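Local coordinates for protein putative polyketide cyclase (Pseudomonas putida KT2440, PDB 3F7X) that is of unknown function but has a SnoaL-like fold and may act as a polyketide cyclase, at residues L80-V84 and A96-V100. Residues are numbered along the deposited sequence; the frame is centred on the assembly and turned at random.
Sequences LADIV and AEFTV. With EDO (1,2-ethanediol), chain I.
Thr99 OG1 faces two oxygens about a right angle apart: O2 of an ethanediol, probably from the crystallisation liquor, at 2.8 Å, where either hydroxyl could donate, and Asp82 OD2 at 3.0 Å, a doubtful bond because the threonine's one proton could go to either and Asp82 was modelled in two conformers. Beside it, the Ala81 and Thr99 backbones exchange two bonds, Thr99 N to Ala81 O nearly straight at 176°. Past the corner at Asp82, whose phi is positive, Val84 N reaches Glu97 O at 2.9 Å in a second hydrogen-bonded pair. On the face opposite Thr99 and Glu97, chi1 of 47° brings the Phe98 ring under Leu80 CD1, 4.0 Å from its centroid, while Leu80 CD2 meets Val100 CG2 at the ring edge. Tyr30 of helix 22-35 also meets this ring. Losing both methyls to an alanine at Leu80 would probably open a gap over the Phe98 face and cost Val100 CG2 one contact. The Glu97 carboxylate salt-bridges Arg93 and Arg136 of the second subunit. The register slips by one residue at Asp82: a beta bulge in an antiparallel hairpin, at one side of the curved sheet of the SnoaL-like alpha+beta fold.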
loop_
_atom_site.group_PDB
_atom_site.type_symbol
_atom_site.label_atom_id
_atom_site.label_comp_id
_atom_site.label_asym_id
_atom_site.label_seq_id
_atom_site.Cartn_x
_atom_site.Cartn_y
_atom_site.Cartn_z
ATOM N N LEU A 80 0.882 15.695 -4.516
ATOM C CA LEU A 80 0.201 14.457 -4.830
ATOM C C LEU A 80 -0.890 14.726 -5.836
ATOM O O LEU A 80 -1.686 15.656 -5.621
ATOM C CB LEU A 80 -0.410 13.867 -3.611
ATOM C CG LEU A 80 0.498 13.725 -2.452
ATOM C CD1 LEU A 80 -0.244 13.023 -1.284
ATOM C CD2 LEU A 80 1.835 13.021 -2.751
ATOM N N ALA A 81 -0.924 13.960 -6.899
ATOM C CA ALA A 81 -1.858 14.101 -7.994
ATOM C C ALA A 81 -2.708 12.859 -8.111
ATOM O O ALA A 81 -2.364 11.798 -7.578
ATOM C CB ALA A 81 -1.090 14.351 -9.300
ATOM N N ASP A 82 -3.823 12.999 -8.795
ATOM C CA ASP A 82 -4.621 11.824 -9.133
ATOM C C ASP A 82 -5.093 11.102 -7.860
ATOM O O ASP A 82 -5.104 9.882 -7.835
ATOM C CB ASP A 82 -3.805 10.851 -10.012
ATOM C CG ASP A 82 -3.024 11.533 -11.123
ATOM O OD1 ASP A 82 -3.610 12.333 -11.888
ATOM O OD2 ASP A 82 -1.826 11.205 -11.264
ATOM N N ILE A 83 -5.467 11.838 -6.808
ATOM C CA ILE A 83 -5.797 11.235 -5.539
ATOM C C ILE A 83 -7.174 10.597 -5.607
ATOM O O ILE A 83 -8.168 11.264 -5.914
ATOM C CB ILE A 83 -5.743 12.232 -4.371
ATOM C CG1 ILE A 83 -4.406 13.019 -4.348
ATOM C CG2 ILE A 83 -5.971 11.488 -3.063
ATOM C CD1 ILE A 83 -4.419 14.206 -3.406
ATOM N N VAL A 84 -7.228 9.318 -5.281
ATOM C CA VAL A 84 -8.472 8.554 -5.188
ATOM C C VAL A 84 -8.601 8.095 -3.736
ATOM O O VAL A 84 -7.726 7.391 -3.233
ATOM C CB VAL A 84 -8.458 7.364 -6.158
ATOM C CG1 VAL A 84 -9.721 6.513 -5.935
ATOM C CG2 VAL A 84 -8.327 7.828 -7.579
ATOM N N ALA A 96 -6.109 5.575 0.210
ATOM C CA ALA A 96 -5.897 6.543 -0.846
ATOM C C ALA A 96 -4.783 6.036 -1.750
ATOM O O ALA A 96 -3.774 5.539 -1.268
ATOM C CB ALA A 96 -5.558 7.957 -0.292
ATOM N N GLU A 97 -4.983 6.246 -3.059
ATOM C CA GLU A 97 -3.943 5.995 -4.044
ATOM C C GLU A 97 -3.713 7.274 -4.839
ATOM O O GLU A 97 -4.647 8.033 -5.079
ATOM C CB GLU A 97 -4.330 4.839 -4.985
ATOM C CG GLU A 97 -3.125 4.247 -5.643
ATOM C CD GLU A 97 -3.359 3.023 -6.506
ATOM O OE1 GLU A 97 -4.485 2.881 -7.032
ATOM O OE2 GLU A 97 -2.364 2.291 -6.731
ATOM N N PHE A 98 -2.481 7.532 -5.224
ATOM C CA PHE A 98 -2.103 8.787 -5.832
ATOM C C PHE A 98 -0.743 8.669 -6.494
ATOM O O PHE A 98 -0.021 7.674 -6.346
ATOM C CB PHE A 98 -2.119 9.908 -4.775
ATOM C CG PHE A 98 -1.425 9.559 -3.497
ATOM C CD1 PHE A 98 -0.073 9.722 -3.350
ATOM C CD2 PHE A 98 -2.142 9.030 -2.456
ATOM C CE1 PHE A 98 0.551 9.371 -2.182
ATOM C CE2 PHE A 98 -1.509 8.658 -1.291
ATOM C CZ PHE A 98 -0.171 8.822 -1.148
ATOM N N THR A 99 -0.390 9.727 -7.208
ATOM C CA THR A 99 0.918 9.849 -7.853
ATOM C C THR A 99 1.694 10.945 -7.143
ATOM O O THR A 99 1.240 12.090 -7.044
ATOM C CB THR A 99 0.807 10.196 -9.338
ATOM O OG1 THR A 99 0.021 9.200 -9.969
ATOM C CG2 THR A 99 2.199 10.237 -9.971
ATOM N N VAL A 100 2.861 10.590 -6.636
ATOM C CA VAL A 100 3.775 11.533 -6.005
ATOM C C VAL A 100 4.641 12.215 -7.058
ATOM O O VAL A 100 5.322 11.553 -7.813
ATOM C CB VAL A 100 4.682 10.837 -4.984
ATOM C CG1 VAL A 100 5.623 11.850 -4.341
ATOM C CG2 VAL A 100 3.862 10.089 -3.926
HETATM C C1 EDO I . -2.267 5.026 -9.664
HETATM O O1 EDO I . -2.944 5.604 -10.797
HETATM C C2 EDO I . -1.285 6.033 -9.094
HETATM O O2 EDO I . -1.910 7.327 -9.126
#